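Local coordinates for protein blue-light receptor of the BLUF-family (Rhodobacter sphaeroides, PDB 2BYC) that probably senses blue light for signalling, using a flavin cofactor held in its BLUF domain, with flavin mononucleotide bound in this structure, at residues Q25-S30 with G41-N46; V48-T53 with P72-I77; Q52-P57 with W93-V98. All coordinates share one frame; numbering follows the deposited sequence.

Contact 1: residues Q25-S30 with G41-N46. With FMN (flavin mononucleotide), chain C.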
loop_
_atom_site.group_PDB
_atom_site.type_symbol
_atom_site.label_atom_id
_atom_site.label_comp_id
_atom_site.label_asym_id
_atom_site.label_seq_id
_atom_site.Cartn_x
_atom_site.Cartn_y
_atom_site.Cartn_z
ATOM N N GLN A 25 12.621 8.640 2.052
ATOM C CA GLN A 25 12.622 8.406 3.505
ATOM C C GLN A 25 11.503 7.444 3.899
ATOM O O GLN A 25 11.653 6.641 4.790
ATOM C CB GLN A 25 12.394 9.713 4.267
ATOM C CG GLN A 25 13.466 10.821 4.079
ATOM C CD GLN A 25 13.093 12.272 4.656
ATOM O OE1 GLN A 25 13.243 12.537 5.883
ATOM N NE2 GLN A 25 12.712 13.209 3.764
ATOM N N ILE A 26 10.347 7.535 3.246
ATOM C CA ILE A 26 9.273 6.622 3.558
ATOM C C ILE A 26 9.681 5.238 3.194
ATOM O O ILE A 26 9.334 4.322 3.894
ATOM C CB ILE A 26 7.981 6.983 2.850
ATOM C CG1 ILE A 26 7.443 8.298 3.448
ATOM C CG2 ILE A 26 7.055 5.803 2.929
ATOM C CD1 ILE A 26 6.299 8.905 2.732
ATOM N N MET A 27 10.355 5.029 2.061
ATOM C CA MET A 27 10.674 3.615 1.683
ATOM C C MET A 27 11.745 3.064 2.518
ATOM O O MET A 27 11.788 1.847 2.756
ATOM C CB MET A 27 11.051 3.491 0.203
ATOM C CG MET A 27 9.927 3.860 -0.764
ATOM S SD MET A 27 8.411 2.985 -0.493
ATOM C CE MET A 27 8.925 1.396 -1.013
ATOM N N ARG A 28 12.663 3.930 2.918
ATOM C CA ARG A 28 13.778 3.507 3.722
ATOM C C ARG A 28 13.235 3.043 5.077
ATOM O O ARG A 28 13.510 1.927 5.505
ATOM C CB ARG A 28 14.706 4.664 3.917
ATOM C CG ARG A 28 15.922 4.360 4.742
ATOM C CD ARG A 28 16.708 5.652 4.836
ATOM N NE ARG A 28 18.030 5.346 5.344
ATOM C CZ ARG A 28 19.115 6.102 5.159
ATOM N NH1 ARG A 28 19.046 7.254 4.466
ATOM N NH2 ARG A 28 20.278 5.694 5.674
ATOM N N ALA A 29 12.439 3.902 5.709
ATOM C CA ALA A 29 11.754 3.608 6.954
ATOM C C ALA A 29 10.953 2.345 6.944
ATOM O O ALA A 29 11.050 1.570 7.858
ATOM C CB ALA A 29 10.847 4.771 7.347
ATOM N N SER A 30 10.160 2.149 5.886
ATOM C CA SER A 30 9.194 1.107 5.819
ATOM C C SER A 30 9.857 -0.235 5.536
ATOM O O SER A 30 9.457 -1.256 6.066
ATOM C CB SER A 30 8.201 1.422 4.722
ATOM O OG SER A 30 8.882 1.255 3.536
ATOM N N GLY A 41 3.435 -5.407 1.467
ATOM C CA GLY A 41 2.385 -4.666 0.801
ATOM C C GLY A 41 2.931 -3.730 -0.273
ATOM O O GLY A 41 4.142 -3.825 -0.655
ATOM N N ILE A 42 2.076 -2.831 -0.714
ATOM C CA ILE A 42 2.384 -1.992 -1.846
ATOM C C ILE A 42 1.861 -0.567 -1.533
ATOM O O ILE A 42 0.864 -0.406 -0.865
ATOM C CB ILE A 42 1.766 -2.553 -3.205
ATOM C CG1 ILE A 42 0.273 -2.932 -3.010
ATOM C CG2 ILE A 42 2.461 -3.776 -3.703
ATOM C CD1 ILE A 42 -0.662 -2.780 -4.253
ATOM N N LEU A 43 2.562 0.431 -2.047
ATOM C CA LEU A 43 2.147 1.796 -1.950
ATOM C C LEU A 43 2.024 2.388 -3.314
ATOM O O LEU A 43 2.965 2.354 -4.125
ATOM C CB LEU A 43 3.222 2.496 -1.235
ATOM C CG LEU A 43 3.197 4.007 -0.968
ATOM C CD1 LEU A 43 1.962 4.397 -0.193
ATOM C CD2 LEU A 43 4.491 4.462 -0.310
ATOM N N LEU A 44 0.862 2.932 -3.615
ATOM C CA LEU A 44 0.636 3.471 -4.942
ATOM C C LEU A 44 0.720 4.963 -4.743
ATOM O O LEU A 44 0.123 5.461 -3.833
ATOM C CB LEU A 44 -0.740 3.036 -5.533
ATOM C CG LEU A 44 -0.989 1.529 -5.669
ATOM C CD1 LEU A 44 -1.227 0.844 -4.402
ATOM C CD2 LEU A 44 -2.240 1.329 -6.363
ATOM N N TYR A 45 1.405 5.648 -5.643
ATOM C CA TYR A 45 1.587 7.054 -5.518
ATOM C C TYR A 45 1.361 7.653 -6.927
ATOM O O TYR A 45 1.997 7.199 -7.853
ATOM C CB TYR A 45 2.943 7.360 -4.935
ATOM C CG TYR A 45 3.327 8.809 -5.149
ATOM C CD1 TYR A 45 2.748 9.836 -4.403
ATOM C CD2 TYR A 45 4.248 9.134 -6.146
ATOM C CE1 TYR A 45 3.097 11.180 -4.639
ATOM C CE2 TYR A 45 4.597 10.427 -6.381
ATOM C CZ TYR A 45 4.023 11.434 -5.664
ATOM O OH TYR A 45 4.432 12.725 -5.990
ATOM N N ASN A 46 0.448 8.627 -7.092
ATOM C CA ASN A 46 0.149 9.163 -8.473
ATOM C C ASN A 46 0.385 10.630 -8.484
ATOM O O ASN A 46 0.069 11.295 -9.466
ATOM C CB ASN A 46 -1.312 8.912 -8.856
ATOM C CG ASN A 46 -2.305 9.701 -7.981
ATOM O OD1 ASN A 46 -3.485 9.709 -8.219
ATOM N ND2 ASN A 46 -1.824 10.323 -6.990
HETATM N N1 FMN C . 6.372 3.419 7.584
HETATM C C2 FMN C . 6.540 2.056 7.692
HETATM O O2 FMN C . 7.320 1.588 8.556
HETATM N N3 FMN C . 5.883 1.197 6.874
HETATM C C4 FMN C . 5.082 1.739 5.931
HETATM O O4 FMN C . 4.449 1.003 5.245
HETATM C C4A FMN C . 4.898 3.119 5.802
HETATM N N5 FMN C . 4.061 3.624 4.821
HETATM C C5A FMN C . 3.803 5.001 4.732
HETATM C C6 FMN C . 2.942 5.506 3.785
HETATM C C7 FMN C . 2.714 6.881 3.624
HETATM C C7M FMN C . 1.633 7.395 2.664
HETATM C C8 FMN C . 3.363 7.747 4.478
HETATM C C8M FMN C . 3.127 9.248 4.429
HETATM C C9 FMN C . 4.228 7.252 5.451
HETATM C C9A FMN C . 4.449 5.846 5.578
HETATM N N10 FMN C . 5.336 5.325 6.547
HETATM C C10 FMN C . 5.529 3.952 6.653
HETATM C "C1'" FMN C . 6.308 6.191 7.275
HETATM C "C2'" FMN C . 5.857 6.046 8.709
HETATM O "O2'" FMN C . 4.855 7.019 8.791
HETATM C "C3'" FMN C . 6.940 6.244 9.783
HETATM O "O3'" FMN C . 7.259 7.598 9.847
HETATM C "C4'" FMN C . 8.233 5.461 9.613
HETATM O "O4'" FMN C . 8.086 4.040 9.815
HETATM C "C5'" FMN C . 9.246 5.945 10.654
HETATM O "O5'" FMN C . 10.266 6.837 10.201
HETATM P P FMN C . 11.465 6.992 11.255
HETATM O O1P FMN C . 12.612 7.841 10.685
HETATM O O2P FMN C . 10.822 7.689 12.447
HETATM O O3P FMN C . 11.838 5.554 11.521
#
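Leu43 reaches helix 19-37 from strand 40-45 and meets it through one methyl. Its CD2 lies 4.3 Å from Ile26 CG2 and 4.2 Å from Met27 SD. Both touches are apolar and fairly loose. The bend of Met27 at chi2 (-54°) brings SD to Leu43, although its CB does not aim at the strand. Leu43 has CG anti to the backbone N (chi1 178°), and its other methyl, CD1, lies 4.2 Å from the flavin methyl C7M.

Flavin mononucleotide meets the same helix through Ile26, Ala29 and Ser30. Ile26 lies over one face of the ring system. Its CG2 is 3.7 Å from FMN C9A, and its CD1 is 3.6 Å from FMN C8. Ser30, one helical turn on, covers the other end of the same face, where its CB is 3.2 Å from FMN N3. Ala29 turns to the ribityl chain, with CB 3.5 Å from FMN C4'.

The next shell holds these groups in place. The helical bond from Ser30 N to Ile26 O, 3.1 Å, keeps the two face-covering residues in line. Strand 40-45 is fixed by backbone bonds from Leu43 to Arg96 and Val98. Leu43 also packs on Phe50 and Gln52 of the next strand. Ile26 has Arg73 beside it, and Met27 rests against Ile97.

The contact joins the first helix of the BLUF domain to the sheet beside the flavin. No hydrogen bond crosses it. Dispersion and shape therefore probably position the ring face here. Polar recognition comes from other pocket residues, among them Asp71, Asn34 and Gln52, which bond to the cofactor.

Contact 2: residues V48-T53 with P72-I77; sequences VHFVQT and PRHQEI. With FMN (flavin mononucleotide), chain C.
His74 meets Phe50 through its CB and then runs on to the flavin. CB sits 3.9 Å from Phe50 CD1, at the edge of the phenyl ring and near its plane. With chi1 at 59°, CG stands between the backbone N and the carbonyl carbon, and the imidazole turns to the dimethyl end of the cofactor. One ring face has FMN C8M over its centre, 3.7 Å above the plane. The opposite face is covered by Ile77 CD1, offset toward the rim. ND1 comes within 3.4 Å of FMN C7M and is hydrogen-bonded to Ser12 OG. CE1 lies 3.6 Å from the same methyl. At the far end, NE2 is hydrogen-bonded to Ile68 O. These two polar bonds fix the rotation of the ring. With an alanine here, Ser12 OG and Ile68 O would probably lose this partner and a gap would open beside C8M.

Phe50 shares the second flavin methyl. C7M lies over one face of the phenyl ring, nearest CD1 at 3.2 Å, which is tight. The phenyl edge also faces Arg73 O, 3.9 Å from CE1. The Arg73 side chain leads away from the phenyl ring. Its guanidinium forms a salt bridge with Asp71 and turns an edge to FMN O3', 3.7 Å from NH2.

Strands 49-55 and 74-75 both pair with strand 5-14, which carries Ser12. Phe50 and His74 together line the dimethyl end of the flavin pocket, in the ferredoxin-like fold of BLUF domains.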
loop_
_atom_site.group_PDB
_atom_site.type_symbol
_atom_site.label_atom_id
_atom_site.label_comp_id
_atom_site.label_asym_id
_atom_site.label_seq_id
_atom_site.Cartn_x
_atom_site.Cartn_y
_atom_site.Cartn_z
ATOM N N VAL A 48 -0.933 12.724 -6.272
ATOM C CA VAL A 48 -2.000 13.451 -5.566
ATOM C C VAL A 48 -2.513 12.709 -4.351
ATOM O O VAL A 48 -2.854 13.318 -3.355
ATOM C CB VAL A 48 -3.177 13.713 -6.533
ATOM C CG1 VAL A 48 -4.304 14.526 -5.920
ATOM C CG2 VAL A 48 -2.644 14.410 -7.799
ATOM N N HIS A 49 -2.602 11.394 -4.483
ATOM C CA HIS A 49 -3.193 10.508 -3.474
ATOM C C HIS A 49 -2.172 9.381 -3.280
ATOM O O HIS A 49 -1.391 9.165 -4.163
ATOM C CB HIS A 49 -4.451 9.890 -4.024
ATOM C CG HIS A 49 -5.602 10.844 -4.032
ATOM N ND1 HIS A 49 -6.125 11.367 -2.862
ATOM C CD2 HIS A 49 -6.255 11.453 -5.042
ATOM C CE1 HIS A 49 -7.106 12.200 -3.158
ATOM N NE2 HIS A 49 -7.210 12.260 -4.476
ATOM N N PHE A 50 -2.115 8.763 -2.107
ATOM C CA PHE A 50 -1.444 7.425 -1.944
ATOM C C PHE A 50 -2.564 6.472 -1.727
ATOM O O PHE A 50 -3.604 6.830 -1.129
ATOM C CB PHE A 50 -0.715 7.438 -0.617
ATOM C CG PHE A 50 0.559 8.227 -0.594
ATOM C CD1 PHE A 50 0.733 9.301 0.298
ATOM C CD2 PHE A 50 1.605 7.913 -1.432
ATOM C CE1 PHE A 50 1.977 9.998 0.351
ATOM C CE2 PHE A 50 2.802 8.620 -1.390
ATOM C CZ PHE A 50 2.973 9.663 -0.463
ATOM N N VAL A 51 -2.383 5.256 -2.238
ATOM C CA VAL A 51 -3.237 4.120 -1.860
ATOM C C VAL A 51 -2.225 3.131 -1.334
ATOM O O VAL A 51 -1.267 2.843 -1.980
ATOM C CB VAL A 51 -4.076 3.583 -3.050
ATOM C CG1 VAL A 51 -4.803 2.342 -2.631
ATOM C CG2 VAL A 51 -5.174 4.678 -3.466
ATOM N N GLN A 52 -2.407 2.711 -0.085
ATOM C CA GLN A 52 -1.498 1.746 0.524
ATOM C C GLN A 52 -2.236 0.483 0.959
ATOM O O GLN A 52 -3.310 0.569 1.506
ATOM C CB GLN A 52 -0.658 2.376 1.655
ATOM C CG GLN A 52 0.415 1.417 2.037
ATOM C CD GLN A 52 1.299 1.944 3.119
ATOM O OE1 GLN A 52 0.884 2.701 4.000
ATOM N NE2 GLN A 52 2.530 1.544 3.062
ATOM N N THR A 53 -1.655 -0.678 0.638
ATOM C CA THR A 53 -2.146 -1.962 1.116
ATOM C C THR A 53 -1.064 -2.565 1.970
ATOM O O THR A 53 0.065 -2.684 1.483
ATOM C CB THR A 53 -2.320 -2.888 -0.040
ATOM O OG1 THR A 53 -3.419 -2.417 -0.834
ATOM C CG2 THR A 53 -2.636 -4.318 0.469
ATOM N N PRO A 72 2.625 13.334 8.915
ATOM C CA PRO A 72 2.151 14.576 8.324
ATOM C C PRO A 72 2.226 14.638 6.793
ATOM O O PRO A 72 1.731 15.606 6.220
ATOM C CB PRO A 72 3.078 15.615 8.923
ATOM C CG PRO A 72 3.776 14.898 10.120
ATOM C CD PRO A 72 3.858 13.501 9.711
ATOM N N ARG A 73 2.848 13.648 6.138
ATOM C CA ARG A 73 3.112 13.751 4.710
ATOM C C ARG A 73 1.918 13.305 3.905
ATOM O O ARG A 73 2.002 13.176 2.666
ATOM C CB ARG A 73 4.395 13.000 4.347
ATOM C CG ARG A 73 5.676 13.587 5.031
ATOM C CD ARG A 73 6.860 12.705 4.821
ATOM N NE ARG A 73 6.864 11.653 5.818
ATOM C CZ ARG A 73 7.813 10.744 5.947
ATOM N NH1 ARG A 73 8.894 10.745 5.140
ATOM N NH2 ARG A 73 7.662 9.788 6.852
ATOM N N HIS A 74 0.801 13.053 4.586
ATOM C CA HIS A 74 -0.487 12.801 3.885
ATOM C C HIS A 74 -1.642 13.194 4.761
ATOM O O HIS A 74 -1.460 13.264 5.938
ATOM C CB HIS A 74 -0.650 11.342 3.382
ATOM C CG HIS A 74 -0.593 10.270 4.442
ATOM N ND1 HIS A 74 -0.924 8.956 4.168
ATOM C CD2 HIS A 74 -0.227 10.287 5.744
ATOM C CE1 HIS A 74 -0.751 8.210 5.248
ATOM N NE2 HIS A 74 -0.329 8.989 6.219
ATOM N N GLN A 75 -2.818 13.394 4.179
ATOM C CA GLN A 75 -3.995 13.821 4.924
ATOM C C GLN A 75 -5.227 13.145 4.415
ATOM O O GLN A 75 -5.176 12.485 3.390
ATOM C CB GLN A 75 -4.239 15.330 4.732
ATOM C CG GLN A 75 -3.928 15.818 3.341
ATOM C CD GLN A 75 -3.760 17.357 3.227
ATOM O OE1 GLN A 75 -3.427 18.059 4.205
ATOM N NE2 GLN A 75 -4.008 17.879 2.023
ATOM N N GLU A 76 -6.334 13.367 5.131
ATOM C CA GLU A 76 -7.622 12.828 4.781
ATOM C C GLU A 76 -7.505 11.316 4.620
ATOM O O GLU A 76 -7.909 10.764 3.629
ATOM C CB GLU A 76 -8.078 13.416 3.463
ATOM C CG GLU A 76 -8.247 14.949 3.492
ATOM C CD GLU A 76 -8.649 15.501 2.128
ATOM O OE1 GLU A 76 -9.447 14.821 1.400
ATOM O OE2 GLU A 76 -8.157 16.608 1.771
ATOM N N ILE A 77 -6.899 10.663 5.579
ATOM C CA ILE A 77 -6.660 9.186 5.437
ATOM C C ILE A 77 -7.992 8.521 5.666
ATOM O O ILE A 77 -8.674 8.793 6.700
ATOM C CB ILE A 77 -5.655 8.768 6.486
ATOM C CG1 ILE A 77 -4.340 9.484 6.187
ATOM C CG2 ILE A 77 -5.486 7.261 6.545
ATOM C CD1 ILE A 77 -3.518 9.687 7.414
HETATM N N1 FMN C . 6.372 3.419 7.584
HETATM C C2 FMN C . 6.540 2.056 7.692
HETATM O O2 FMN C . 7.320 1.588 8.556
HETATM N N3 FMN C . 5.883 1.197 6.874
HETATM C C4 FMN C . 5.082 1.739 5.931
HETATM O O4 FMN C . 4.449 1.003 5.245
HETATM C C4A FMN C . 4.898 3.119 5.802
HETATM N N5 FMN C . 4.061 3.624 4.821
HETATM C C5A FMN C . 3.803 5.001 4.732
HETATM C C6 FMN C . 2.942 5.506 3.785
HETATM C C7 FMN C . 2.714 6.881 3.624
HETATM C C7M FMN C . 1.633 7.395 2.664
HETATM C C8 FMN C . 3.363 7.747 4.478
HETATM C C8M FMN C . 3.127 9.248 4.429
HETATM C C9 FMN C . 4.228 7.252 5.451
HETATM C C9A FMN C . 4.449 5.846 5.578
HETATM N N10 FMN C . 5.336 5.325 6.547
HETATM C C10 FMN C . 5.529 3.952 6.653
HETATM C "C1'" FMN C . 6.308 6.191 7.275
HETATM C "C2'" FMN C . 5.857 6.046 8.709
HETATM O "O2'" FMN C . 4.855 7.019 8.791
HETATM C "C3'" FMN C . 6.940 6.244 9.783
HETATM O "O3'" FMN C . 7.259 7.598 9.847
HETATM C "C4'" FMN C . 8.233 5.461 9.613
HETATM O "O4'" FMN C . 8.086 4.040 9.815
HETATM C "C5'" FMN C . 9.246 5.945 10.654
HETATM O "O5'" FMN C . 10.266 6.837 10.201
HETATM P P FMN C . 11.465 6.992 11.255
HETATM O O1P FMN C . 12.612 7.841 10.685
HETATM O O2P FMN C . 10.822 7.689 12.447
HETATM O O3P FMN C . 11.838 5.554 11.521
#

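Contact 3: residues Q52-P57 with W93-V98; sequences QTIEGP and WSMRIV. With FMN (flavin mononucleotide), chain C.
Gln52 of strand 49-55 and Met95, just before the short strand 96-98, meet beside the flavin in the ferredoxin-like fold of a BLUF domain.

The polar contacts centre on Gln52 NE2. It gives FMN N5 a hydrogen bond of 3.1 Å at 145° and FMN O4 one of 3.0 Å at 139°. The N-H turned to the flavin is divided between these two acceptors, and both bonds are bent. The other N-H points to Met95 SD, 3.5 Å from NE2, in a weak but fairly straight bond of 162°. OE1 is hydrogen-bonded to Tyr10 OH. In this model the amide is held at both ends, by Tyr10, the flavin and, weakly, Met95. CG anti to the backbone N and an extended chain beyond it bring the amide to the flavin edge. In related BLUF proteins the equivalent tyrosine and glutamine take part in the light response, so the arrangement is consistent with a dark-state network.

The apolar contact falls to the Met95 methyl, whose CE lies 3.8 Å from Ile54 CG2. Bends at chi2 and chi3 put it there. Ser30 and Asn34 of helix 19-37 also touch Met95, and Leu43 packs on it from the neighbouring strand. Ile54 in turn packs on Cys61 and Leu64 of helix 58-69. The same methyl passes a backbone carbonyl, with CE 3.9 Å from Thr53 O.

Met95 lines the pocket. Its CE stands 3.4 Å from Gln52 NE2 and 3.9 Å from FMN O4.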
loop_
_atom_site.group_PDB
_atom_site.type_symbol
_atom_site.label_atom_id
_atom_site.label_comp_id
_atom_site.label_asym_id
_atom_site.label_seq_id
_atom_site.Cartn_x
_atom_site.Cartn_y
_atom_site.Cartn_z
ATOM N N GLN A 52 -2.407 2.711 -0.085
ATOM C CA GLN A 52 -1.498 1.746 0.524
ATOM C C GLN A 52 -2.236 0.483 0.959
ATOM O O GLN A 52 -3.310 0.569 1.506
ATOM C CB GLN A 52 -0.658 2.376 1.655
ATOM C CG GLN A 52 0.415 1.417 2.037
ATOM C CD GLN A 52 1.299 1.944 3.119
ATOM O OE1 GLN A 52 0.884 2.701 4.000
ATOM N NE2 GLN A 52 2.530 1.544 3.062
ATOM N N THR A 53 -1.655 -0.678 0.638
ATOM C CA THR A 53 -2.146 -1.962 1.116
ATOM C C THR A 53 -1.064 -2.565 1.970
ATOM O O THR A 53 0.065 -2.684 1.483
ATOM C CB THR A 53 -2.320 -2.888 -0.040
ATOM O OG1 THR A 53 -3.419 -2.417 -0.834
ATOM C CG2 THR A 53 -2.636 -4.318 0.469
ATOM N N ILE A 54 -1.374 -2.913 3.214
ATOM C CA ILE A 54 -0.372 -3.600 4.067
ATOM C C ILE A 54 -1.015 -4.823 4.552
ATOM O O ILE A 54 -2.242 -4.829 4.791
ATOM C CB ILE A 54 -0.024 -2.759 5.333
ATOM C CG1 ILE A 54 -1.321 -2.370 6.046
ATOM C CG2 ILE A 54 0.870 -1.553 4.969
ATOM C CD1 ILE A 54 -1.169 -1.527 7.253
ATOM N N GLU A 55 -0.244 -5.893 4.652
ATOM C CA GLU A 55 -0.874 -7.175 5.035
ATOM C C GLU A 55 0.085 -7.815 6.012
ATOM O O GLU A 55 1.267 -7.631 5.941
ATOM C CB GLU A 55 -1.099 -8.072 3.865
ATOM C CG GLU A 55 0.106 -8.245 3.028
ATOM C CD GLU A 55 -0.217 -8.876 1.698
ATOM O OE1 GLU A 55 -1.398 -8.953 1.361
ATOM O OE2 GLU A 55 0.721 -9.299 1.004
ATOM N N GLY A 56 -0.456 -8.477 6.989
ATOM C CA GLY A 56 0.357 -9.065 8.038
ATOM C C GLY A 56 -0.532 -9.399 9.214
ATOM O O GLY A 56 -1.703 -9.350 9.090
ATOM N N PRO A 57 0.041 -9.767 10.364
ATOM C CA PRO A 57 -0.729 -10.029 11.612
ATOM C C PRO A 57 -1.716 -8.859 11.974
ATOM O O PRO A 57 -1.324 -7.659 12.007
ATOM C CB PRO A 57 0.348 -10.158 12.698
ATOM C CG PRO A 57 1.735 -10.366 11.947
ATOM C CD PRO A 57 1.507 -10.044 10.447
ATOM N N TRP A 93 7.311 -8.538 -0.859
ATOM C CA TRP A 93 7.616 -7.095 -0.714
ATOM C C TRP A 93 7.152 -6.562 0.601
ATOM O O TRP A 93 5.958 -6.532 0.906
ATOM C CB TRP A 93 6.994 -6.248 -1.813
ATOM C CG TRP A 93 7.214 -6.766 -3.177
ATOM C CD1 TRP A 93 6.465 -7.703 -3.836
ATOM C CD2 TRP A 93 8.274 -6.396 -4.058
ATOM N NE1 TRP A 93 7.005 -7.931 -5.075
ATOM C CE2 TRP A 93 8.104 -7.125 -5.241
ATOM C CE3 TRP A 93 9.341 -5.496 -3.966
ATOM C CZ2 TRP A 93 8.923 -6.964 -6.340
ATOM C CZ3 TRP A 93 10.200 -5.352 -5.082
ATOM C CH2 TRP A 93 9.974 -6.091 -6.238
ATOM N N SER A 94 8.145 -6.122 1.342
ATOM C CA SER A 94 8.031 -5.347 2.541
ATOM C C SER A 94 7.198 -4.068 2.313
ATOM O O SER A 94 6.326 -3.797 3.088
ATOM C CB SER A 94 9.457 -5.009 2.996
ATOM O OG SER A 94 9.461 -4.479 4.298
ATOM N N MET A 95 7.497 -3.336 1.236
ATOM C CA MET A 95 6.657 -2.234 0.706
ATOM C C MET A 95 7.221 -2.102 -0.703
ATOM O O MET A 95 8.389 -1.987 -0.872
ATOM C CB MET A 95 6.788 -0.969 1.574
ATOM C CG MET A 95 5.690 0.115 1.417
ATOM S SD MET A 95 4.176 -0.667 0.933
ATOM C CE MET A 95 3.722 -1.622 2.411
ATOM N N ARG A 96 6.408 -2.266 -1.719
ATOM C CA ARG A 96 6.897 -1.969 -3.066
ATOM C C ARG A 96 6.217 -0.633 -3.414
ATOM O O ARG A 96 5.027 -0.477 -3.121
ATOM C CB ARG A 96 6.503 -3.028 -4.072
ATOM C CG ARG A 96 7.328 -2.839 -5.374
ATOM C CD ARG A 96 6.867 -3.796 -6.366
ATOM N NE ARG A 96 7.520 -3.701 -7.673
ATOM C CZ ARG A 96 7.480 -2.662 -8.519
ATOM N NH1 ARG A 96 6.888 -1.516 -8.184
ATOM N NH2 ARG A 96 8.084 -2.760 -9.714
ATOM N N ILE A 97 6.934 0.352 -3.917
ATOM C CA ILE A 97 6.233 1.599 -4.287
ATOM C C ILE A 97 5.894 1.390 -5.747
ATOM O O ILE A 97 6.698 0.800 -6.515
ATOM C CB ILE A 97 7.050 2.853 -4.092
ATOM C CG1 ILE A 97 6.174 4.038 -4.471
ATOM C CG2 ILE A 97 8.348 2.816 -4.835
ATOM C CD1 ILE A 97 6.698 5.361 -4.124
ATOM N N VAL A 98 4.695 1.833 -6.104
ATOM C CA VAL A 98 4.226 1.791 -7.462
ATOM C C VAL A 98 3.895 3.260 -7.835
ATOM O O VAL A 98 2.877 3.789 -7.430
ATOM C CB VAL A 98 2.986 0.905 -7.644
ATOM C CG1 VAL A 98 2.594 0.954 -9.072
ATOM C CG2 VAL A 98 3.297 -0.559 -7.312
HETATM N N1 FMN C . 6.372 3.419 7.584
HETATM C C2 FMN C . 6.540 2.056 7.692
HETATM O O2 FMN C . 7.320 1.588 8.556
HETATM N N3 FMN C . 5.883 1.197 6.874
HETATM C C4 FMN C . 5.082 1.739 5.931
HETATM O O4 FMN C . 4.449 1.003 5.245
HETATM C C4A FMN C . 4.898 3.119 5.802
HETATM N N5 FMN C . 4.061 3.624 4.821
HETATM C C5A FMN C . 3.803 5.001 4.732
HETATM C C6 FMN C . 2.942 5.506 3.785
HETATM C C7 FMN C . 2.714 6.881 3.624
HETATM C C7M FMN C . 1.633 7.395 2.664
HETATM C C8 FMN C . 3.363 7.747 4.478
HETATM C C8M FMN C . 3.127 9.248 4.429
HETATM C C9 FMN C . 4.228 7.252 5.451
HETATM C C9A FMN C . 4.449 5.846 5.578
HETATM N N10 FMN C . 5.336 5.325 6.547
HETATM C C10 FMN C . 5.529 3.952 6.653
HETATM C "C1'" FMN C . 6.308 6.191 7.275
HETATM C "C2'" FMN C . 5.857 6.046 8.709
HETATM O "O2'" FMN C . 4.855 7.019 8.791
HETATM C "C3'" FMN C . 6.940 6.244 9.783
HETATM O "O3'" FMN C . 7.259 7.598 9.847
HETATM C "C4'" FMN C . 8.233 5.461 9.613
HETATM O "O4'" FMN C . 8.086 4.040 9.815
HETATM C "C5'" FMN C . 9.246 5.945 10.654
HETATM O "O5'" FMN C . 10.266 6.837 10.201
HETATM P P FMN C . 11.465 6.992 11.255
HETATM O O1P FMN C . 12.612 7.841 10.685
HETATM O O2P FMN C . 10.822 7.689 12.447
HETATM O O3P FMN C . 11.838 5.554 11.521
#

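The contacts surround one flavin. Centres lie about 11 Å apart for contacts 1 and 2, 8 Å for contacts 1 and 3, and 14 Å for contacts 2 and 3. Contact 1 closes first along the chain. Contacts 2 and 3 then start from the same strand, 49-55, and share Gln52 and Thr53. That strand pairs antiparallel with strand 40-45 of contact 1, which in turn runs parallel to strand 96-98 of contact 3. All three reach one mixed sheet. Helix 19-37 covers one flavin face, while the sheet segments hold its edge and methyl end. All three contacts touch the flavin, and a change there would probably be felt through Gln52, which contacts 2 and 3 share.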